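Local coordinates for B12-binding domain-containing protein (Kitasatospora setae, PDB 6WTF), which probably methylates C2 of tryptophan as a cobalamin-dependent radical SAM enzyme that carries a [4Fe-4S] cluster, at residues V5-P10 with F34-L39; I264-T269 with R304-C309. One frame throughout, in Å; residues are numbered along the deposited sequence.

Contact 1 (V5-P10 with F34-L39)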
ATOM      1  N   VAL A   5       5.384 -21.914 -13.013  1.00 21.43           N
ATOM      2  CA  VAL A   5       4.714 -20.617 -12.999  1.00 18.57           C
ATOM      3  C   VAL A   5       5.771 -19.537 -12.833  1.00 20.75           C
ATOM      4  O   VAL A   5       6.638 -19.643 -11.956  1.00 20.55           O
ATOM      5  CB  VAL A   5       3.672 -20.518 -11.869  1.00 19.71           C
ATOM      6  CG1 VAL A   5       2.909 -19.196 -11.965  1.00 19.10           C
ATOM      7  CG2 VAL A   5       2.721 -21.701 -11.903  1.00 20.17           C
ATOM      8  N   LEU A   6       5.701 -18.501 -13.662  1.00 18.43           N
ATOM      9  CA  LEU A   6       6.575 -17.346 -13.522  1.00 19.08           C
ATOM     10  C   LEU A   6       5.822 -16.209 -12.848  1.00 19.03           C
ATOM     11  O   LEU A   6       4.673 -15.922 -13.195  1.00 18.91           O
ATOM     12  CB  LEU A   6       7.105 -16.876 -14.877  1.00 18.23           C
ATOM     13  CG  LEU A   6       7.812 -15.517 -14.832  1.00 20.67           C
ATOM     14  CD1 LEU A   6       9.125 -15.591 -14.050  1.00 18.48           C
ATOM     15  CD2 LEU A   6       8.033 -14.970 -16.239  1.00 19.26           C
ATOM     16  N   LEU A   7       6.478 -15.568 -11.881  1.00 19.92           N
ATOM     17  CA  LEU A   7       5.961 -14.382 -11.209  1.00 17.76           C
ATOM     18  C   LEU A   7       6.926 -13.227 -11.435  1.00 17.70           C
ATOM     19  O   LEU A   7       8.124 -13.358 -11.172  1.00 16.67           O
ATOM     20  CB  LEU A   7       5.779 -14.636  -9.712  1.00 17.50           C
ATOM     21  CG  LEU A   7       4.832 -15.785  -9.378  1.00 19.62           C
ATOM     22  CD1 LEU A   7       4.817 -16.039  -7.880  1.00 17.15           C
ATOM     23  CD2 LEU A   7       3.425 -15.478  -9.898  1.00 17.28           C
ATOM     24  N   VAL A   8       6.406 -12.105 -11.921  1.00 17.53           N
ATOM     25  CA  VAL A   8       7.209 -10.931 -12.250  1.00 18.36           C
ATOM     26  C   VAL A   8       6.887  -9.804 -11.276  1.00 16.43           C
ATOM     27  O   VAL A   8       5.719  -9.563 -10.955  1.00 16.69           O
ATOM     28  CB  VAL A   8       6.963 -10.474 -13.702  1.00 17.25           C
ATOM     29  CG1 VAL A   8       7.769  -9.217 -14.010  1.00 16.57           C
ATOM     30  CG2 VAL A   8       7.302 -11.589 -14.675  1.00 20.00           C
ATOM     31  N   ASN A   9       7.930  -9.112 -10.806  1.00 16.55           N
ATOM     32  CA  ASN A   9       7.777  -7.884 -10.028  1.00 17.12           C
ATOM     33  C   ASN A   9       8.153  -6.699 -10.908  1.00 18.82           C
ATOM     34  O   ASN A   9       9.345  -6.507 -11.202  1.00 16.96           O
ATOM     35  CB  ASN A   9       8.657  -7.913  -8.774  1.00 18.06           C
ATOM     36  CG  ASN A   9       8.520  -6.654  -7.918  1.00 19.23           C
ATOM     37  OD1 ASN A   9       7.456  -6.033  -7.850  1.00 16.80           O
ATOM     38  ND2 ASN A   9       9.613  -6.268  -7.269  1.00 20.85           N
ATOM     39  N   PRO A  10       7.192  -5.897 -11.365  1.00 19.86           N
ATOM     40  CA  PRO A  10       7.501  -4.712 -12.177  1.00 17.14           C
ATOM     41  C   PRO A  10       7.708  -3.430 -11.384  1.00 18.78           C
ATOM     42  O   PRO A  10       7.931  -2.381 -12.000  1.00 18.85           O
ATOM     43  CB  PRO A  10       6.254  -4.595 -13.062  1.00 19.97           C
ATOM     44  CG  PRO A  10       5.148  -5.076 -12.176  1.00 18.06           C
ATOM     45  CD  PRO A  10       5.739  -6.116 -11.249  1.00 20.02           C
ATOM     46  N   PHE A  34       3.826 -26.976  -7.470  1.00 24.57           N
ATOM     47  CA  PHE A  34       4.289 -26.242  -8.637  1.00 23.98           C
ATOM     48  C   PHE A  34       5.728 -25.782  -8.442  1.00 24.18           C
ATOM     49  O   PHE A  34       6.232 -25.673  -7.322  1.00 22.09           O
ATOM     50  CB  PHE A  34       3.392 -25.030  -8.919  1.00 24.65           C
ATOM     51  CG  PHE A  34       1.987 -25.392  -9.307  1.00 25.90           C
ATOM     52  CD1 PHE A  34       1.675 -25.694 -10.620  1.00 23.56           C
ATOM     53  CD2 PHE A  34       0.978 -25.434  -8.358  1.00 24.82           C
ATOM     54  CE1 PHE A  34       0.389 -26.033 -10.977  1.00 23.83           C
ATOM     55  CE2 PHE A  34      -0.309 -25.773  -8.712  1.00 26.01           C
ATOM     56  CZ  PHE A  34      -0.603 -26.074 -10.026  1.00 24.62           C
ATOM     57  N   GLU A  35       6.391 -25.522  -9.562  1.00 22.55           N
ATOM     58  CA  GLU A  35       7.701 -24.889  -9.572  1.00 23.50           C
ATOM     59  C   GLU A  35       7.497 -23.407  -9.848  1.00 22.71           C
ATOM     60  O   GLU A  35       6.727 -23.042 -10.743  1.00 23.87           O
ATOM     61  CB  GLU A  35       8.607 -25.524 -10.627  1.00 24.85           C
ATOM     62  CG  GLU A  35       9.962 -24.856 -10.785  1.00 26.12           C
ATOM     63  CD  GLU A  35      10.827 -25.556 -11.817  1.00 29.00           C
ATOM     64  OE1 GLU A  35      10.271 -26.319 -12.633  1.00 32.01           O
ATOM     65  OE2 GLU A  35      12.061 -25.354 -11.806  1.00 29.15           O
ATOM     66  N   VAL A  36       8.154 -22.557  -9.064  1.00 20.09           N
ATOM     67  CA  VAL A  36       7.923 -21.117  -9.119  1.00 20.94           C
ATOM     68  C   VAL A  36       9.257 -20.415  -9.328  1.00 21.07           C
ATOM     69  O   VAL A  36      10.238 -20.718  -8.640  1.00 19.48           O
ATOM     70  CB  VAL A  36       7.235 -20.593  -7.842  1.00 22.20           C
ATOM     71  CG1 VAL A  36       6.855 -19.120  -8.001  1.00 19.62           C
ATOM     72  CG2 VAL A  36       6.015 -21.431  -7.500  1.00 19.96           C
ATOM     73  N   GLU A  37       9.291 -19.487 -10.281  1.00 20.21           N
ATOM     74  CA  GLU A  37      10.453 -18.642 -10.514  1.00 20.84           C
ATOM     75  C   GLU A  37      10.012 -17.185 -10.517  1.00 20.88           C
ATOM     76  O   GLU A  37       8.975 -16.841 -11.092  1.00 19.94           O
ATOM     77  CB  GLU A  37      11.153 -19.005 -11.831  1.00 19.10           C
ATOM     78  CG  GLU A  37      11.865 -20.362 -11.779  1.00 24.39           C
ATOM     79  CD  GLU A  37      12.559 -20.734 -13.077  1.00 23.71           C
ATOM     80  OE1 GLU A  37      12.112 -20.280 -14.147  1.00 23.89           O
ATOM     81  OE2 GLU A  37      13.557 -21.484 -13.028  1.00 29.90           O
ATOM     82  N   VAL A  38      10.794 -16.337  -9.856  1.00 22.07           N
ATOM     83  CA  VAL A  38      10.498 -14.915  -9.726  1.00 19.17           C
ATOM     84  C   VAL A  38      11.501 -14.135 -10.563  1.00 19.78           C
ATOM     85  O   VAL A  38      12.716 -14.349 -10.447  1.00 18.25           O
ATOM     86  CB  VAL A  38      10.548 -14.459  -8.255  1.00 18.93           C
ATOM     87  CG1 VAL A  38      10.253 -12.969  -8.145  1.00 17.34           C
ATOM     88  CG2 VAL A  38       9.575 -15.262  -7.405  1.00 17.59           C
ATOM     89  N   LEU A  39      10.996 -13.242 -11.413  1.00 16.04           N
ATOM     90  CA  LEU A  39      11.809 -12.230 -12.083  1.00 16.83           C
ATOM     91  C   LEU A  39      11.513 -10.896 -11.411  1.00 19.10           C
ATOM     92  O   LEU A  39      10.397 -10.372 -11.521  1.00 18.63           O
ATOM     93  CB  LEU A  39      11.515 -12.159 -13.580  1.00 17.88           C
ATOM     94  CG  LEU A  39      12.044 -13.297 -14.449  1.00 21.44           C
ATOM     95  CD1 LEU A  39      11.701 -13.033 -15.908  1.00 19.81           C
ATOM     96  CD2 LEU A  39      13.543 -13.477 -14.262  1.00 21.91           C
TER
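Val5 and Leu7 each give their N-H to the neighbouring strand and take one back through their carbonyl oxygens, so 5-9 and 35-39 pair as parallel strands. Val5 N donates to Glu35 O (2.9 Å) and Glu37 N returns to Val5 O (3.1 Å). Leu7 N then reaches Glu37 O at 2.9 Å with an N-H...O angle of 172°, Leu39 N answers to Leu7 O, and Asn9 N closes the series on Leu39 O. The carbonyls of Val5, Leu7, Glu37 and Leu39 also receive CA-H...O contacts, the shortest from Val38 CA to Leu7 O (3.2 Å).

Side chains alternate between two faces. On one, Leu6 turns CG anti to its own nitrogen (chi1 169°), which leans CD1 over the partner strand: it sits 3.2 Å from Glu37 O and 3.7 Å from Leu39 CG. Branched leucines suit this buried face, where Tyr55 of helix 48-58 touches both. Cut back to an alanine here, the Leu6 side chain would lose both methyls that meet Leu39, which is likely to leave a gap against Tyr55 and let Leu39 shift. Glu37 shares this face; its OE1 is hydrogen-bonded to Tyr55 OH and pairs with Arg59 NE in a salt bridge. On the other face Leu7 CD1 meets Val36 CG1 at 3.7 Å, and helix 20-31 packs on Val36 and Val38; beta-branched valine favours the extended backbone. At the far end, Asn9 ND2 bonds Asp40 OD1, placing this amide beside Asn11 and Thr67, which bind cobalamin.

Strands 4-9 and 35-40, joined through helix 20-31, form a beta-alpha-beta crossover, and the strand order 2-1-3-4-5 of the parallel part of the sheet is that of the Rossmann-like B12-binding domain.

Contact 2 (I264-T269 with R304-C309); sequences ILDQHT and RLWVYC. With TRP (tryptophan), chain F; SA8 (S-5'-azamethionine-5'-deoxyadenosine), chain E.
Asp266 and Arg304 pair where two parallel strands of the radical SAM barrel begin, strands 266-269 and 304-309 being linked by helix 278-294 in a beta-alpha-beta unit. In the salt bridge, Arg304 NH2 meets Asp266 OD2 (2.8 Å) on its syn side but out of the carboxylate plane, the two flat groups being turned 54° apart; NE adds weak bonds to both oxygens. Trp306 NE1 approaches Asp266 OD1 in the indole plane at 2.9 Å, on the anti lone pair of that oxygen. Thr544 and Tyr213 also hold OD2, so a carboxylate suits this convergence of donors.

Backbone bonds alternate: Arg304 N to Leu265 O, Gln267 N to Arg304 O, Trp306 N to Gln267 O and Thr269 N to Trp306 O.

In the apolar packing, the methyl Thr269 CG2 lies against Val307 CG1 (3.6 Å) and Leu305 CD1.

Aromatic contacts lead to the active site. With CG anti to its nitrogen (chi1 -160°), His268 swings its ring toward the partner strand; ND1 bonds Thr269 O, and the ring edge points at the face of Tyr308, planes 68° apart. CB of the S-adenosylmethionine analogue covers the other face of Tyr308, whose OH donates a very short 2.5 Å hydrogen bond to O of the bound tryptophan.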
ATOM      1  N   ILE A 264      17.406  -9.408   9.168  1.00 17.68           N
ATOM      2  CA  ILE A 264      16.403  -8.415   8.774  1.00 16.09           C
ATOM      3  C   ILE A 264      15.674  -8.028  10.058  1.00 15.32           C
ATOM      4  O   ILE A 264      14.655  -8.609  10.419  1.00 16.88           O
ATOM      5  CB  ILE A 264      15.462  -8.956   7.700  1.00 17.54           C
ATOM      6  CG1 ILE A 264      16.270  -9.513   6.524  1.00 17.44           C
ATOM      7  CG2 ILE A 264      14.498  -7.871   7.212  1.00 14.67           C
ATOM      8  CD1 ILE A 264      15.426 -10.174   5.454  1.00 17.95           C
ATOM      9  N   LEU A 265      16.226  -7.045  10.773  1.00 17.15           N
ATOM     10  CA  LEU A 265      15.748  -6.718  12.113  1.00 17.88           C
ATOM     11  C   LEU A 265      14.627  -5.684  12.115  1.00 18.52           C
ATOM     12  O   LEU A 265      13.749  -5.740  12.987  1.00 18.65           O
ATOM     13  CB  LEU A 265      16.910  -6.220  12.981  1.00 18.53           C
ATOM     14  CG  LEU A 265      18.152  -7.127  13.040  1.00 21.33           C
ATOM     15  CD1 LEU A 265      19.282  -6.469  13.834  1.00 18.60           C
ATOM     16  CD2 LEU A 265      17.824  -8.508  13.593  1.00 19.60           C
ATOM     17  N   ASP A 266      14.624  -4.752  11.161  1.00 17.72           N
ATOM     18  CA  ASP A 266      13.566  -3.749  11.040  1.00 20.30           C
ATOM     19  C   ASP A 266      12.428  -4.322  10.201  1.00 16.91           C
ATOM     20  O   ASP A 266      12.568  -4.494   8.986  1.00 18.15           O
ATOM     21  CB  ASP A 266      14.116  -2.473  10.411  1.00 20.46           C
ATOM     22  CG  ASP A 266      15.076  -1.749  11.326  1.00 20.31           C
ATOM     23  OD1 ASP A 266      14.607  -1.014  12.223  1.00 20.11           O
ATOM     24  OD2 ASP A 266      16.298  -1.940  11.165  1.00 19.91           O
ATOM     25  N   GLN A 267      11.297  -4.608  10.838  1.00 15.49           N
ATOM     26  CA  GLN A 267      10.176  -5.256  10.169  1.00 17.50           C
ATOM     27  C   GLN A 267       8.943  -4.364  10.255  1.00 19.97           C
ATOM     28  O   GLN A 267       8.505  -3.996  11.352  1.00 20.13           O
ATOM     29  CB  GLN A 267       9.907  -6.638  10.771  1.00 17.91           C
ATOM     30  CG  GLN A 267      11.102  -7.593  10.658  1.00 16.21           C
ATOM     31  CD  GLN A 267      10.839  -8.958  11.280  1.00 19.79           C
ATOM     32  OE1 GLN A 267       9.695  -9.304  11.589  1.00 19.75           O
ATOM     33  NE2 GLN A 267      11.906  -9.735  11.483  1.00 17.78           N
ATOM     34  N   HIS A 268       8.384  -4.021   9.101  1.00 17.29           N
ATOM     35  CA  HIS A 268       7.197  -3.183   9.029  1.00 18.05           C
ATOM     36  C   HIS A 268       5.978  -4.073   8.849  1.00 18.71           C
ATOM     37  O   HIS A 268       5.947  -4.908   7.936  1.00 17.60           O
ATOM     38  CB  HIS A 268       7.294  -2.185   7.874  1.00 17.92           C
ATOM     39  CG  HIS A 268       6.379  -1.006   8.014  1.00 18.48           C
ATOM     40  ND1 HIS A 268       5.008  -1.129   8.080  1.00 19.78           N
ATOM     41  CD2 HIS A 268       6.642   0.320   8.095  1.00 17.28           C
ATOM     42  CE1 HIS A 268       4.465   0.070   8.205  1.00 18.77           C
ATOM     43  NE2 HIS A 268       5.435   0.966   8.217  1.00 20.30           N
ATOM     44  N   THR A 269       4.987  -3.917   9.725  1.00 16.89           N
ATOM     45  CA  THR A 269       3.764  -4.684   9.562  1.00 17.36           C
ATOM     46  C   THR A 269       3.043  -4.228   8.304  1.00 16.00           C
ATOM     47  O   THR A 269       3.114  -3.062   7.911  1.00 17.62           O
ATOM     48  CB  THR A 269       2.849  -4.545  10.775  1.00 18.50           C
ATOM     49  OG1 THR A 269       2.490  -3.167  10.967  1.00 19.14           O
ATOM     50  CG2 THR A 269       3.545  -5.080  12.003  1.00 15.84           C
ATOM     51  N   ARG A 304      13.132  -4.968  15.582  1.00 17.68           N
ATOM     52  CA  ARG A 304      12.747  -3.560  15.543  1.00 18.36           C
ATOM     53  C   ARG A 304      11.464  -3.482  14.718  1.00 19.82           C
ATOM     54  O   ARG A 304      11.511  -3.456  13.484  1.00 20.45           O
ATOM     55  CB  ARG A 304      13.859  -2.697  14.958  1.00 18.49           C
ATOM     56  CG  ARG A 304      15.177  -2.826  15.699  1.00 21.46           C
ATOM     57  CD  ARG A 304      16.084  -1.638  15.438  1.00 23.80           C
ATOM     58  NE  ARG A 304      16.793  -1.744  14.163  1.00 23.26           N
ATOM     59  CZ  ARG A 304      17.990  -2.308  14.009  1.00 21.75           C
ATOM     60  NH1 ARG A 304      18.633  -2.837  15.044  1.00 21.86           N
ATOM     61  NH2 ARG A 304      18.549  -2.341  12.809  1.00 20.43           N
ATOM     62  N   LEU A 305      10.322  -3.454  15.404  1.00 19.34           N
ATOM     63  CA  LEU A 305       9.015  -3.518  14.765  1.00 18.99           C
ATOM     64  C   LEU A 305       8.487  -2.122  14.457  1.00 21.67           C
ATOM     65  O   LEU A 305       8.519  -1.231  15.314  1.00 21.50           O
ATOM     66  CB  LEU A 305       8.029  -4.259  15.668  1.00 19.82           C
ATOM     67  CG  LEU A 305       6.659  -4.636  15.105  1.00 19.26           C
ATOM     68  CD1 LEU A 305       6.778  -5.591  13.916  1.00 19.88           C
ATOM     69  CD2 LEU A 305       5.800  -5.241  16.203  1.00 18.60           C
ATOM     70  N   TRP A 306       7.975  -1.946  13.240  1.00 19.90           N
ATOM     71  CA  TRP A 306       7.357  -0.698  12.810  1.00 19.24           C
ATOM     72  C   TRP A 306       5.945  -1.004  12.330  1.00 19.82           C
ATOM     73  O   TRP A 306       5.741  -1.960  11.577  1.00 20.12           O
ATOM     74  CB  TRP A 306       8.179  -0.032  11.704  1.00 19.55           C
ATOM     75  CG  TRP A 306       9.632   0.133  12.070  1.00 22.31           C
ATOM     76  CD1 TRP A 306      10.625  -0.792  11.921  1.00 19.53           C
ATOM     77  CD2 TRP A 306      10.244   1.284  12.673  1.00 21.71           C
ATOM     78  NE1 TRP A 306      11.817  -0.285  12.381  1.00 20.60           N
ATOM     79  CE2 TRP A 306      11.610   0.987  12.848  1.00 21.79           C
ATOM     80  CE3 TRP A 306       9.769   2.537  13.074  1.00 20.83           C
ATOM     81  CZ2 TRP A 306      12.510   1.897  13.407  1.00 19.49           C
ATOM     82  CZ3 TRP A 306      10.660   3.439  13.630  1.00 19.67           C
ATOM     83  CH2 TRP A 306      12.018   3.112  13.793  1.00 22.96           C
ATOM     84  N   VAL A 307       4.970  -0.206  12.777  1.00 18.18           N
ATOM     85  CA  VAL A 307       3.564  -0.555  12.624  1.00 18.76           C
ATOM     86  C   VAL A 307       2.744   0.635  12.140  1.00 19.96           C
ATOM     87  O   VAL A 307       3.153   1.796  12.236  1.00 19.21           O
ATOM     88  CB  VAL A 307       2.963  -1.100  13.941  1.00 20.11           C
ATOM     89  CG1 VAL A 307       3.664  -2.378  14.366  1.00 17.53           C
ATOM     90  CG2 VAL A 307       3.049  -0.047  15.043  1.00 19.11           C
ATOM     91  N   TYR A 308       1.572   0.315  11.593  1.00 17.33           N
ATOM     92  CA  TYR A 308       0.503   1.266  11.319  1.00 18.62           C
ATOM     93  C   TYR A 308      -0.560   1.143  12.402  1.00 18.84           C
ATOM     94  O   TYR A 308      -0.884   0.035  12.837  1.00 19.52           O
ATOM     95  CB  TYR A 308      -0.146   1.011   9.955  1.00 18.15           C
ATOM     96  CG  TYR A 308       0.526   1.673   8.771  1.00 19.46           C
ATOM     97  CD1 TYR A 308       1.013   2.972   8.850  1.00 20.35           C
ATOM     98  CD2 TYR A 308       0.658   0.995   7.565  1.00 18.65           C
ATOM     99  CE1 TYR A 308       1.623   3.573   7.754  1.00 20.98           C
ATOM    100  CE2 TYR A 308       1.264   1.583   6.473  1.00 18.96           C
ATOM    101  CZ  TYR A 308       1.745   2.868   6.571  1.00 20.82           C
ATOM    102  OH  TYR A 308       2.344   3.443   5.474  1.00 21.96           O
ATOM    103  N   CYS A 309      -1.093   2.276  12.846  1.00 16.94           N
ATOM    104  CA  CYS A 309      -2.171   2.259  13.823  1.00 17.64           C
ATOM    105  C   CYS A 309      -3.186   3.350  13.512  1.00 18.41           C
ATOM    106  O   CYS A 309      -2.872   4.357  12.872  1.00 16.14           O
ATOM    107  CB  CYS A 309      -1.654   2.442  15.264  1.00 17.20           C
ATOM    108  SG  CYS A 309      -0.992   0.940  16.054  1.00 21.62           S
TER
HETATM  109  N   TRP F 804       2.776   8.413   4.878  1.00 21.89           N
HETATM  110  CA  TRP F 804       2.953   6.977   4.686  1.00 21.96           C
HETATM  111  C   TRP F 804       3.892   6.419   5.746  1.00 21.18           C
HETATM  112  O   TRP F 804       3.984   5.204   5.937  1.00 18.68           O
HETATM  113  CB  TRP F 804       3.494   6.673   3.283  1.00 20.74           C
HETATM  114  CG  TRP F 804       2.731   7.355   2.184  1.00 18.51           C
HETATM  115  CD1 TRP F 804       3.114   8.464   1.493  1.00 19.37           C
HETATM  116  CD2 TRP F 804       1.453   6.975   1.655  1.00 18.28           C
HETATM  117  NE1 TRP F 804       2.157   8.800   0.565  1.00 20.81           N
HETATM  118  CE2 TRP F 804       1.125   7.902   0.645  1.00 17.03           C
HETATM  119  CE3 TRP F 804       0.555   5.941   1.939  1.00 17.96           C
HETATM  120  CZ2 TRP F 804      -0.063   7.832  -0.081  1.00 17.32           C
HETATM  121  CZ3 TRP F 804      -0.628   5.871   1.211  1.00 19.35           C
HETATM  122  CH2 TRP F 804      -0.922   6.810   0.213  1.00 17.96           C
HETATM  123  OXT TRP F 804       4.579   7.184   6.431  1.00 21.65           O
HETATM  124  N   SA8 E 803      -3.161   1.207   5.949  1.00 20.39           N
HETATM  125  CA  SA8 E 803      -3.156   2.661   5.712  1.00 20.84           C
HETATM  126  C   SA8 E 803      -2.402   2.983   4.428  1.00 18.85           C
HETATM  127  O   SA8 E 803      -2.901   4.003   3.804  1.00 14.44           O
HETATM  128  OXT SA8 E 803      -1.438   2.341   4.040  1.00 21.96           O
HETATM  129  CB  SA8 E 803      -2.540   3.448   6.913  1.00 20.89           C
HETATM  130  CG  SA8 E 803      -3.094   4.862   7.020  1.00 17.77           C
HETATM  131  ND  SA8 E 803      -2.540   5.789   6.031  1.00 20.36           N
HETATM  132  CE  SA8 E 803      -1.084   5.897   6.179  1.00 22.18           C
HETATM  133  C5' SA8 E 803      -3.233   7.074   6.046  1.00 19.94           C
HETATM  134  C4' SA8 E 803      -2.642   8.084   5.079  1.00 19.08           C
HETATM  135  O4' SA8 E 803      -2.591   7.519   3.752  1.00 19.82           O
HETATM  136  C3' SA8 E 803      -3.504   9.326   4.910  1.00 19.83           C
HETATM  137  O3' SA8 E 803      -3.277  10.259   5.960  1.00 17.14           O
HETATM  138  C2' SA8 E 803      -3.027   9.856   3.554  1.00 19.88           C
HETATM  139  O2' SA8 E 803      -1.853  10.648   3.695  1.00 21.27           O
HETATM  140  C1' SA8 E 803      -2.710   8.557   2.792  1.00 18.29           C
HETATM  141  N9  SA8 E 803      -3.721   8.171   1.812  1.00 19.48           N
HETATM  142  C8  SA8 E 803      -4.467   7.021   1.795  1.00 15.80           C
HETATM  143  N7  SA8 E 803      -5.320   6.953   0.801  1.00 16.69           N
HETATM  144  C5  SA8 E 803      -5.121   8.141   0.113  1.00 18.01           C
HETATM  145  C6  SA8 E 803      -5.710   8.680  -1.049  1.00 20.12           C
HETATM  146  N6  SA8 E 803      -6.703   8.088  -1.726  1.00 18.86           N
HETATM  147  N1  SA8 E 803      -5.254   9.874  -1.488  1.00 20.12           N
HETATM  148  C2  SA8 E 803      -4.287  10.487  -0.798  1.00 19.01           C
HETATM  149  N3  SA8 E 803      -3.670  10.085   0.315  1.00 19.01           N
HETATM  150  C4  SA8 E 803      -4.132   8.898   0.722  1.00 18.48           C

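How the contacts relate
From the N terminus, contact 1 comes first: after strand 4-9 the chain passes through helix 20-31 and returns at 35-40, closing a short loop within the B12-binding domain. The chain then completes that sheet and enters the radical SAM core, where contact 2 closes a second loop as strand 304-309 comes back beside 266-269 by way of helix 278-294. The two loops lie in series, neither enclosing nor crossing the other. The centres of contact 1 and contact 2 are about 26 Å apart and their nearest atoms about 15 Å, so they do not touch. Bound cobalamin spans the gap, lying about 5 Å from the side chain of Leu7 and touching His268, Thr269 and Tyr308.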